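Local coordinates for protein lactococcal phage P2 ORF15 (Lactococcus phage p2, PDB 2WZP) that probably serves as the distal tail protein (Dit) of a lactococcal phage, assembling with further copies of itself in the baseplate at the tail tip, at residues V30-I35 with E123-I128; F56-N61 with E90-T95; F129-D134 with T162-Y167. One frame throughout, in Å; residues are numbered along the deposited sequence.

Contact 1: residues V30-I35 with E123-I128; sequences VRQYKI and EYQTEI
Y33 and Y124 run side by side in the same direction on one face of the sheet, their ring planes 28° apart and slid so far that the centroids stand 5.2 Å from each other. The touch is therefore local: Y33 CE1 lies 3.3 Å from Y124 CD1. R31 crosses Y124 at about a right angle, bringing its CG to 3.6 Å from Y124 CE1 in the plane of that ring. The bend at chi2 (-79°) brings CD over a face of the Y33 ring near its rim, and the bend at chi3 then folds the guanidinium back so that one of its faces meets Y33 CD2. The polar ends of this group turn to a second subunit, where E144 takes both R31 NH2 and Y33 OH and K142 meets Y124 OH. On the other face K34 and E123 also lie alongside each other, but K34 NZ and E123 OE2 stay 4.6 Å apart; one water accepts from NZ and donates to both E123 OE2 and Q125 OE1. E123 OE1 has a further partner in H36. Backbone bonds of Q32-Q125 and K34-E123 enclose the non-hydrogen-bonded pair Y33-Y124, the regular ladder of an antiparallel sheet, here at a subunit interface of the Dit N-terminal domain.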
loop_
_atom_site.group_PDB
_atom_site.type_symbol
_atom_site.label_atom_id
_atom_site.label_comp_id
_atom_site.label_asym_id
_atom_site.label_seq_id
_atom_site.Cartn_x
_atom_site.Cartn_y
_atom_site.Cartn_z
ATOM N N VAL M 30 -7.331 -32.528 -18.237
ATOM C CA VAL M 30 -6.738 -31.197 -18.119
ATOM C C VAL M 30 -6.288 -30.696 -19.518
ATOM O O VAL M 30 -6.003 -31.486 -20.426
ATOM C CB VAL M 30 -5.617 -31.098 -17.035
ATOM C CG1 VAL M 30 -5.371 -29.646 -16.614
ATOM C CG2 VAL M 30 -5.957 -31.947 -15.808
ATOM N N ARG M 31 -6.326 -29.378 -19.675
ATOM C CA ARG M 31 -5.975 -28.574 -20.823
ATOM C C ARG M 31 -4.498 -28.815 -21.210
ATOM O O ARG M 31 -3.670 -29.052 -20.332
ATOM C CB ARG M 31 -6.272 -27.124 -20.397
ATOM C CG ARG M 31 -5.788 -25.996 -21.245
ATOM C CD ARG M 31 -4.313 -25.712 -21.024
ATOM N NE ARG M 31 -3.958 -25.157 -19.716
ATOM C CZ ARG M 31 -2.969 -25.605 -18.941
ATOM N NH1 ARG M 31 -2.298 -26.702 -19.272
ATOM N NH2 ARG M 31 -2.663 -24.973 -17.817
ATOM N N GLN M 32 -4.171 -28.761 -22.520
ATOM C CA GLN M 32 -2.819 -28.977 -23.054
ATOM C C GLN M 32 -2.440 -27.835 -23.968
ATOM O O GLN M 32 -3.230 -27.458 -24.834
ATOM C CB GLN M 32 -2.730 -30.295 -23.870
ATOM C CG GLN M 32 -3.155 -31.581 -23.154
ATOM C CD GLN M 32 -2.109 -32.059 -22.187
ATOM O OE1 GLN M 32 -1.101 -32.631 -22.576
ATOM N NE2 GLN M 32 -2.322 -31.825 -20.904
ATOM N N TYR M 33 -1.213 -27.316 -23.808
ATOM C CA TYR M 33 -0.657 -26.267 -24.656
ATOM C C TYR M 33 0.593 -26.797 -25.319
ATOM O O TYR M 33 1.366 -27.509 -24.687
ATOM C CB TYR M 33 -0.280 -25.005 -23.858
ATOM C CG TYR M 33 -1.435 -24.157 -23.379
ATOM C CD1 TYR M 33 -2.383 -23.663 -24.275
ATOM C CD2 TYR M 33 -1.509 -23.734 -22.057
ATOM C CE1 TYR M 33 -3.428 -22.850 -23.842
ATOM C CE2 TYR M 33 -2.532 -22.890 -21.621
ATOM C CZ TYR M 33 -3.505 -22.476 -22.511
ATOM O OH TYR M 33 -4.504 -21.640 -22.080
ATOM N N LYS M 34 0.822 -26.430 -26.578
ATOM C CA LYS M 34 2.037 -26.832 -27.294
ATOM C C LYS M 34 2.474 -25.683 -28.173
ATOM O O LYS M 34 1.623 -24.959 -28.680
ATOM C CB LYS M 34 1.788 -28.080 -28.170
ATOM C CG LYS M 34 1.610 -29.350 -27.387
ATOM C CD LYS M 34 1.220 -30.491 -28.277
ATOM C CE LYS M 34 1.173 -31.810 -27.538
ATOM N NZ LYS M 34 0.103 -31.827 -26.514
ATOM N N ILE M 35 3.778 -25.507 -28.361
ATOM C CA ILE M 35 4.315 -24.492 -29.260
ATOM C C ILE M 35 4.869 -25.241 -30.476
ATOM O O ILE M 35 5.703 -26.126 -30.308
ATOM C CB ILE M 35 5.363 -23.581 -28.553
ATOM C CG1 ILE M 35 4.683 -22.569 -27.584
ATOM C CG2 ILE M 35 6.317 -22.869 -29.543
ATOM C CD1 ILE M 35 3.741 -21.461 -28.208
ATOM N N GLU M 123 -0.986 -24.439 -29.745
ATOM C CA GLU M 123 -2.066 -25.415 -29.791
ATOM C C GLU M 123 -2.746 -25.367 -28.414
ATOM O O GLU M 123 -2.081 -25.393 -27.392
ATOM C CB GLU M 123 -1.511 -26.802 -30.097
ATOM C CG GLU M 123 -2.567 -27.879 -30.143
ATOM C CD GLU M 123 -2.033 -29.264 -30.436
ATOM O OE1 GLU M 123 -1.034 -29.385 -31.185
ATOM O OE2 GLU M 123 -2.629 -30.236 -29.921
ATOM N N TYR M 124 -4.051 -25.226 -28.396
ATOM C CA TYR M 124 -4.861 -25.132 -27.181
ATOM C C TYR M 124 -5.880 -26.266 -27.268
ATOM O O TYR M 124 -6.778 -26.245 -28.118
ATOM C CB TYR M 124 -5.540 -23.750 -27.127
ATOM C CG TYR M 124 -6.495 -23.473 -25.986
ATOM C CD1 TYR M 124 -6.325 -24.073 -24.741
ATOM C CD2 TYR M 124 -7.502 -22.521 -26.115
ATOM C CE1 TYR M 124 -7.153 -23.754 -23.663
ATOM C CE2 TYR M 124 -8.312 -22.166 -25.036
ATOM C CZ TYR M 124 -8.142 -22.792 -23.812
ATOM O OH TYR M 124 -8.944 -22.428 -22.755
ATOM N N GLN M 125 -5.667 -27.299 -26.448
ATOM C CA GLN M 125 -6.503 -28.490 -26.451
ATOM C C GLN M 125 -7.172 -28.773 -25.119
ATOM O O GLN M 125 -6.519 -28.760 -24.075
ATOM C CB GLN M 125 -5.709 -29.722 -26.915
ATOM C CG GLN M 125 -6.637 -30.878 -27.213
ATOM C CD GLN M 125 -5.946 -32.166 -27.492
ATOM O OE1 GLN M 125 -4.829 -32.435 -27.030
ATOM N NE2 GLN M 125 -6.631 -33.008 -28.241
ATOM N N THR M 126 -8.493 -29.043 -25.182
ATOM C CA THR M 126 -9.358 -29.425 -24.060
ATOM C C THR M 126 -10.174 -30.646 -24.499
ATOM O O THR M 126 -9.906 -31.205 -25.561
ATOM C CB THR M 126 -10.211 -28.249 -23.549
ATOM O OG1 THR M 126 -11.125 -27.846 -24.561
ATOM C CG2 THR M 126 -9.372 -27.075 -23.076
ATOM N N GLU M 127 -11.135 -31.088 -23.682
ATOM C CA GLU M 127 -11.988 -32.239 -24.002
ATOM C C GLU M 127 -13.000 -31.865 -25.096
ATOM O O GLU M 127 -13.521 -32.752 -25.771
ATOM C CB GLU M 127 -12.721 -32.726 -22.740
ATOM C CG GLU M 127 -11.798 -33.164 -21.618
ATOM C CD GLU M 127 -12.478 -33.431 -20.289
ATOM O OE1 GLU M 127 -13.138 -34.488 -20.168
ATOM O OE2 GLU M 127 -12.377 -32.575 -19.379
ATOM N N ILE M 128 -13.254 -30.546 -25.280
ATOM C CA ILE M 128 -14.216 -30.021 -26.248
ATOM C C ILE M 128 -13.624 -29.387 -27.513
ATOM O O ILE M 128 -14.340 -29.251 -28.499
ATOM C CB ILE M 128 -15.348 -29.187 -25.590
ATOM C CG1 ILE M 128 -14.820 -27.899 -24.934
ATOM C CG2 ILE M 128 -16.122 -30.036 -24.599
ATOM C CD1 ILE M 128 -15.815 -26.748 -24.989
HETATM O O HOH W 1 -2.485 -31.099 -27.332
#

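Contact 2: residues F56-N61 with E90-T95; sequences FYQPSN and EFKLET
F56 lies over the F91 ring in an offset stack, with F56 CD2 above the middle of that ring, 3.5 Å from F91 CD2. The centroids are 4.5 Å apart and the planes 25° from parallel. The two rings belong to neighbouring antiparallel strands, 54-57 at the margin of the N-terminal-domain sheet and 89-95 just inside it, and they meet diagonally. Directly across from F56 is L93, in a non-hydrogen-bonded pair, whose CD1 comes to the edge of the F56 ring in its plane. I156 and F158 of strand 153-163 add to the apolar surroundings of F56. Next along, Y57 and K92 exchange two backbone bonds, and on that opposite face of the sheet Y57 puts its ring edge against E94 CB, with Y57 CE2 3.8 Å away. The strand pairing then breaks. Q58 takes up a positive phi (50°), and its side-chain amide oxygen reaches the lysine on the partner strand: K92 NZ sits 2.7 Å from Q58 OE1, well above the plane of that amide and not on a lone pair. P59 follows, its CB 3.7 Å from F91 CE1, so the F91 ring is touched by both F56 and the proline. At S60 hydrogen bonding to the backbone of the partner strand resumes: S60 N donates to E90 O, and E90 N donates to the serine OG. With OG held between the backbone N and the carbonyl carbon (chi1 56°), the serine hydroxyl stands 2.9 Å from E90 N.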
loop_
_atom_site.group_PDB
_atom_site.type_symbol
_atom_site.label_atom_id
_atom_site.label_comp_id
_atom_site.label_asym_id
_atom_site.label_seq_id
_atom_site.Cartn_x
_atom_site.Cartn_y
_atom_site.Cartn_z
ATOM N N PHE M 56 4.362 -23.393 -19.773
ATOM C CA PHE M 56 3.601 -22.141 -19.730
ATOM C C PHE M 56 2.525 -22.309 -18.686
ATOM O O PHE M 56 1.851 -23.345 -18.650
ATOM C CB PHE M 56 2.908 -21.854 -21.066
ATOM C CG PHE M 56 3.715 -21.292 -22.209
ATOM C CD1 PHE M 56 5.086 -21.033 -22.069
ATOM C CD2 PHE M 56 3.112 -21.023 -23.431
ATOM C CE1 PHE M 56 5.833 -20.542 -23.137
ATOM C CE2 PHE M 56 3.858 -20.515 -24.498
ATOM C CZ PHE M 56 5.213 -20.288 -24.344
ATOM N N TYR M 57 2.351 -21.287 -17.852
ATOM C CA TYR M 57 1.340 -21.241 -16.807
ATOM C C TYR M 57 0.654 -19.899 -16.874
ATOM O O TYR M 57 1.253 -18.911 -17.287
ATOM C CB TYR M 57 1.992 -21.366 -15.412
ATOM C CG TYR M 57 2.656 -22.698 -15.142
ATOM C CD1 TYR M 57 1.929 -23.774 -14.650
ATOM C CD2 TYR M 57 4.024 -22.877 -15.352
ATOM C CE1 TYR M 57 2.532 -25.009 -14.408
ATOM C CE2 TYR M 57 4.646 -24.105 -15.088
ATOM C CZ TYR M 57 3.893 -25.170 -14.614
ATOM O OH TYR M 57 4.469 -26.393 -14.329
ATOM N N GLN M 58 -0.604 -19.870 -16.433
ATOM C CA GLN M 58 -1.411 -18.673 -16.247
ATOM C C GLN M 58 -1.474 -17.678 -17.406
ATOM O O GLN M 58 -0.955 -16.562 -17.271
ATOM C CB GLN M 58 -0.998 -17.981 -14.943
ATOM C CG GLN M 58 -1.347 -18.776 -13.688
ATOM C CD GLN M 58 -0.453 -18.399 -12.539
ATOM O OE1 GLN M 58 -0.355 -17.228 -12.145
ATOM N NE2 GLN M 58 0.231 -19.386 -11.982
ATOM N N PRO M 59 -2.152 -18.031 -18.528
ATOM C CA PRO M 59 -2.315 -17.048 -19.620
ATOM C C PRO M 59 -3.013 -15.808 -19.079
ATOM O O PRO M 59 -3.983 -15.925 -18.318
ATOM C CB PRO M 59 -3.218 -17.766 -20.629
ATOM C CG PRO M 59 -3.858 -18.878 -19.861
ATOM C CD PRO M 59 -2.869 -19.288 -18.823
ATOM N N SER M 60 -2.484 -14.624 -19.414
ATOM C CA SER M 60 -3.024 -13.357 -18.918
ATOM C C SER M 60 -4.491 -13.215 -19.277
ATOM O O SER M 60 -5.309 -12.947 -18.400
ATOM C CB SER M 60 -2.193 -12.181 -19.408
ATOM O OG SER M 60 -2.121 -12.186 -20.820
ATOM N N ASN M 61 -4.838 -13.467 -20.550
ATOM C CA ASN M 61 -6.217 -13.362 -21.016
ATOM C C ASN M 61 -6.375 -14.051 -22.358
ATOM O O ASN M 61 -5.690 -13.711 -23.318
ATOM C CB ASN M 61 -6.606 -11.900 -21.140
ATOM C CG ASN M 61 -8.066 -11.589 -21.325
ATOM O OD1 ASN M 61 -8.953 -12.456 -21.318
ATOM N ND2 ASN M 61 -8.342 -10.308 -21.513
ATOM N N GLU M 90 0.162 -13.194 -22.310
ATOM C CA GLU M 90 1.340 -13.270 -21.485
ATOM C C GLU M 90 1.214 -14.540 -20.657
ATOM O O GLU M 90 0.146 -14.841 -20.141
ATOM C CB GLU M 90 1.467 -12.041 -20.610
ATOM C CG GLU M 90 2.767 -12.004 -19.833
ATOM C CD GLU M 90 2.822 -10.877 -18.840
ATOM O OE1 GLU M 90 2.971 -11.162 -17.631
ATOM O OE2 GLU M 90 2.703 -9.708 -19.266
ATOM N N PHE M 91 2.283 -15.321 -20.612
ATOM C CA PHE M 91 2.356 -16.549 -19.839
ATOM C C PHE M 91 3.548 -16.442 -18.877
ATOM O O PHE M 91 4.480 -15.671 -19.119
ATOM C CB PHE M 91 2.644 -17.737 -20.766
ATOM C CG PHE M 91 1.560 -18.179 -21.707
ATOM C CD1 PHE M 91 0.565 -19.052 -21.285
ATOM C CD2 PHE M 91 1.611 -17.839 -23.055
ATOM C CE1 PHE M 91 -0.396 -19.523 -22.174
ATOM C CE2 PHE M 91 0.658 -18.322 -23.952
ATOM C CZ PHE M 91 -0.344 -19.157 -23.504
ATOM N N LYS M 92 3.503 -17.227 -17.803
ATOM C CA LYS M 92 4.580 -17.432 -16.864
ATOM C C LYS M 92 5.367 -18.580 -17.549
ATOM O O LYS M 92 4.768 -19.581 -17.948
ATOM C CB LYS M 92 4.031 -17.922 -15.510
ATOM C CG LYS M 92 3.600 -16.831 -14.562
ATOM C CD LYS M 92 3.354 -17.410 -13.180
ATOM C CE LYS M 92 3.101 -16.352 -12.126
ATOM N NZ LYS M 92 1.796 -15.646 -12.307
ATOM N N LEU M 93 6.679 -18.405 -17.740
ATOM C CA LEU M 93 7.531 -19.388 -18.409
ATOM C C LEU M 93 8.463 -19.956 -17.345
ATOM O O LEU M 93 9.211 -19.222 -16.691
ATOM C CB LEU M 93 8.270 -18.720 -19.606
ATOM C CG LEU M 93 9.457 -19.417 -20.309
ATOM C CD1 LEU M 93 8.979 -20.453 -21.265
ATOM C CD2 LEU M 93 10.194 -18.446 -21.168
ATOM N N GLU M 94 8.308 -21.242 -17.087
ATOM C CA GLU M 94 9.060 -21.961 -16.079
ATOM C C GLU M 94 9.837 -23.121 -16.700
ATOM O O GLU M 94 9.320 -23.790 -17.618
ATOM C CB GLU M 94 8.105 -22.448 -14.994
ATOM C CG GLU M 94 7.867 -21.403 -13.913
ATOM C CD GLU M 94 7.107 -21.867 -12.683
ATOM O OE1 GLU M 94 7.195 -23.066 -12.326
ATOM O OE2 GLU M 94 6.443 -21.012 -12.053
ATOM N N THR M 95 11.092 -23.335 -16.232
ATOM C CA THR M 95 11.942 -24.447 -16.721
ATOM C C THR M 95 12.135 -25.535 -15.672
ATOM O O THR M 95 12.046 -25.262 -14.470
ATOM C CB THR M 95 13.226 -23.998 -17.416
ATOM O OG1 THR M 95 14.197 -23.577 -16.453
ATOM C CG2 THR M 95 12.983 -22.935 -18.505
#

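Contact 3: residues F129-D134 with T162-Y167; sequences FQVYAD and TKWYTY
The W164 ring is held between V131 and K163: V131 CG2 approaches one face near the rim, 3.6 Å from W164 CE3, and CG of K163 lies over the middle of the other. The Y132 carbonyl carbon is at its edge in plane, and A133 CB touches W164 CZ3 obliquely at 3.6 Å. The Y165 ring carries Y132 CB over one face in a CH-pi contact, 3.7 Å from its centroid, while D134 N and T162 O lie at its edge. W164 and Y165 together face the single residue Y132, a G1 beta bulge with W164 at a positive phi (76°), and the register shifts by one. Y132 O accepts from Y165 N and, weakly, from W164 N; Y132 N in turn donates to Y165 O. Beyond the shifted register, D134 and T162 form a regular hydrogen-bonded pair. The chain turns a corner here, leaving the N-terminal-domain sheet, in which strand 153-163 pairs with strand 130-140, for the C-terminal-domain sheet that begins with strand 165-173. K320 of that second sheet joins both sides, as a salt bridge to D134 OD2 and a cation-pi partner of Y165. With chi1 at 75°, CG of Y165 sits between its own backbone N and carbonyl carbon, which lays the ring back across strand 130-134; its hydroxyl then donates to D134 OD1 at 2.6 Å from Y165 OH, on the syn side of the carboxylate.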
loop_
_atom_site.group_PDB
_atom_site.type_symbol
_atom_site.label_atom_id
_atom_site.label_comp_id
_atom_site.label_asym_id
_atom_site.label_seq_id
_atom_site.Cartn_x
_atom_site.Cartn_y
_atom_site.Cartn_z
ATOM N N PHE M 129 -12.346 -29.006 -27.498
ATOM C CA PHE M 129 -11.721 -28.442 -28.694
ATOM C C PHE M 129 -10.246 -28.741 -28.804
ATOM O O PHE M 129 -9.620 -29.129 -27.816
ATOM C CB PHE M 129 -11.948 -26.923 -28.788
ATOM C CG PHE M 129 -11.592 -26.110 -27.568
ATOM C CD1 PHE M 129 -10.263 -25.915 -27.204
ATOM C CD2 PHE M 129 -12.581 -25.477 -26.825
ATOM C CE1 PHE M 129 -9.935 -25.136 -26.097
ATOM C CE2 PHE M 129 -12.250 -24.700 -25.718
ATOM C CZ PHE M 129 -10.928 -24.538 -25.362
ATOM N N GLN M 130 -9.687 -28.518 -30.015
ATOM C CA GLN M 130 -8.262 -28.565 -30.352
ATOM C C GLN M 130 -8.042 -27.451 -31.383
ATOM O O GLN M 130 -8.251 -27.643 -32.577
ATOM C CB GLN M 130 -7.863 -29.917 -30.892
ATOM C CG GLN M 130 -6.364 -30.078 -31.037
ATOM C CD GLN M 130 -5.997 -31.437 -31.554
ATOM O OE1 GLN M 130 -6.818 -32.174 -32.134
ATOM N NE2 GLN M 130 -4.751 -31.798 -31.349
ATOM N N VAL M 131 -7.716 -26.259 -30.888
ATOM C CA VAL M 131 -7.565 -25.035 -31.684
ATOM C C VAL M 131 -6.139 -24.459 -31.680
ATOM O O VAL M 131 -5.287 -24.909 -30.909
ATOM C CB VAL M 131 -8.637 -23.973 -31.360
ATOM C CG1 VAL M 131 -10.055 -24.550 -31.513
ATOM C CG2 VAL M 131 -8.420 -23.411 -29.968
ATOM N N TYR M 132 -5.873 -23.507 -32.604
ATOM C CA TYR M 132 -4.555 -22.938 -32.784
ATOM C C TYR M 132 -4.578 -21.428 -32.827
ATOM O O TYR M 132 -5.594 -20.823 -33.169
ATOM C CB TYR M 132 -3.938 -23.494 -34.071
ATOM C CG TYR M 132 -3.895 -25.005 -34.099
ATOM C CD1 TYR M 132 -2.800 -25.700 -33.594
ATOM C CD2 TYR M 132 -4.956 -25.748 -34.628
ATOM C CE1 TYR M 132 -2.758 -27.093 -33.608
ATOM C CE2 TYR M 132 -4.942 -27.143 -34.606
ATOM C CZ TYR M 132 -3.834 -27.811 -34.103
ATOM O OH TYR M 132 -3.753 -29.188 -34.111
ATOM N N ALA M 133 -3.428 -20.820 -32.492
ATOM C CA ALA M 133 -3.234 -19.382 -32.563
ATOM C C ALA M 133 -1.862 -19.125 -33.117
ATOM O O ALA M 133 -0.896 -19.632 -32.559
ATOM C CB ALA M 133 -3.370 -18.738 -31.176
ATOM N N ASP M 134 -1.755 -18.385 -34.231
ATOM C CA ASP M 134 -0.457 -17.964 -34.788
ATOM C C ASP M 134 -0.062 -16.733 -34.003
ATOM O O ASP M 134 -0.830 -15.762 -33.935
ATOM C CB ASP M 134 -0.538 -17.630 -36.283
ATOM C CG ASP M 134 -0.866 -18.809 -37.153
ATOM O OD1 ASP M 134 -0.680 -19.974 -36.680
ATOM O OD2 ASP M 134 -1.263 -18.586 -38.321
ATOM N N THR M 162 -3.395 -14.679 -35.581
ATOM C CA THR M 162 -4.618 -15.409 -35.914
ATOM C C THR M 162 -5.063 -16.146 -34.690
ATOM O O THR M 162 -4.462 -17.132 -34.346
ATOM C CB THR M 162 -4.332 -16.299 -37.126
ATOM O OG1 THR M 162 -4.071 -15.454 -38.244
ATOM C CG2 THR M 162 -5.483 -17.136 -37.484
ATOM N N LYS M 163 -6.048 -15.624 -33.978
ATOM C CA LYS M 163 -6.461 -16.280 -32.757
ATOM C C LYS M 163 -7.719 -17.092 -32.856
ATOM O O LYS M 163 -8.802 -16.582 -33.053
ATOM C CB LYS M 163 -6.544 -15.324 -31.585
ATOM C CG LYS M 163 -6.670 -16.020 -30.284
ATOM C CD LYS M 163 -6.892 -15.033 -29.227
ATOM C CE LYS M 163 -7.694 -15.580 -28.123
ATOM N NZ LYS M 163 -8.319 -14.471 -27.419
ATOM N N TRP M 164 -7.475 -18.382 -32.682
ATOM C CA TRP M 164 -8.388 -19.496 -32.729
ATOM C C TRP M 164 -8.782 -19.888 -34.148
ATOM O O TRP M 164 -9.533 -19.229 -34.817
ATOM C CB TRP M 164 -9.550 -19.328 -31.782
ATOM C CG TRP M 164 -9.168 -19.119 -30.346
ATOM C CD1 TRP M 164 -9.894 -18.478 -29.423
ATOM C CD2 TRP M 164 -7.970 -19.524 -29.690
ATOM N NE1 TRP M 164 -9.253 -18.460 -28.237
ATOM C CE2 TRP M 164 -8.060 -19.098 -28.375
ATOM C CE3 TRP M 164 -6.828 -20.203 -30.092
ATOM C CZ2 TRP M 164 -7.063 -19.324 -27.456
ATOM C CZ3 TRP M 164 -5.850 -20.427 -29.183
ATOM C CH2 TRP M 164 -5.965 -19.988 -27.883
ATOM N N TYR M 165 -8.123 -20.932 -34.622
ATOM C CA TYR M 165 -8.383 -21.503 -35.915
ATOM C C TYR M 165 -8.172 -22.998 -35.859
ATOM O O TYR M 165 -7.605 -23.526 -34.901
ATOM C CB TYR M 165 -7.527 -20.835 -37.020
ATOM C CG TYR M 165 -6.061 -21.210 -37.068
ATOM C CD1 TYR M 165 -5.630 -22.335 -37.770
ATOM C CD2 TYR M 165 -5.103 -20.420 -36.448
ATOM C CE1 TYR M 165 -4.282 -22.666 -37.839
ATOM C CE2 TYR M 165 -3.754 -20.744 -36.504
ATOM C CZ TYR M 165 -3.342 -21.857 -37.213
ATOM O OH TYR M 165 -2.002 -22.176 -37.241
ATOM N N THR M 166 -8.668 -23.667 -36.890
ATOM C CA THR M 166 -8.538 -25.075 -37.201
ATOM C C THR M 166 -8.441 -25.113 -38.697
ATOM O O THR M 166 -8.829 -24.146 -39.372
ATOM C CB THR M 166 -9.725 -25.942 -36.711
ATOM O OG1 THR M 166 -10.940 -25.499 -37.293
ATOM C CG2 THR M 166 -9.846 -25.998 -35.210
ATOM N N TYR M 167 -7.933 -26.225 -39.223
ATOM C CA TYR M 167 -7.848 -26.387 -40.658
ATOM C C TYR M 167 -8.898 -27.341 -41.088
ATOM O O TYR M 167 -9.201 -28.320 -40.395
ATOM C CB TYR M 167 -6.463 -26.872 -41.099
ATOM C CG TYR M 167 -5.408 -25.789 -41.184
ATOM C CD1 TYR M 167 -5.537 -24.732 -42.083
ATOM C CD2 TYR M 167 -4.238 -25.865 -40.426
ATOM C CE1 TYR M 167 -4.570 -23.731 -42.165
ATOM C CE2 TYR M 167 -3.238 -24.899 -40.541
ATOM C CZ TYR M 167 -3.418 -23.823 -41.401
ATOM O OH TYR M 167 -2.449 -22.869 -41.552
#

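In the fold
From the N terminus, the strand of 30-35 waits nearly ninety residues for its partner at 123-128, so contact 1 closes a long loop that holds helix 100-115. Contact 2 is nested inside that loop, joining 56-61 to 90-95 toward the other end of the strand order of the same sheet, which curls round so that the two contacts touch, Y33 packing on P59 and I35 on F56. Contact 3, in series after contact 1, joins 129-134 to 162-167 and closes a shorter loop of 27 residues, with no helix in it. Strand 130-140 lies beside 120-125, with Y124 N close to V131 O. Segment 162-167 leads into the C-terminal sheet, so contact 3 ties the two domains together.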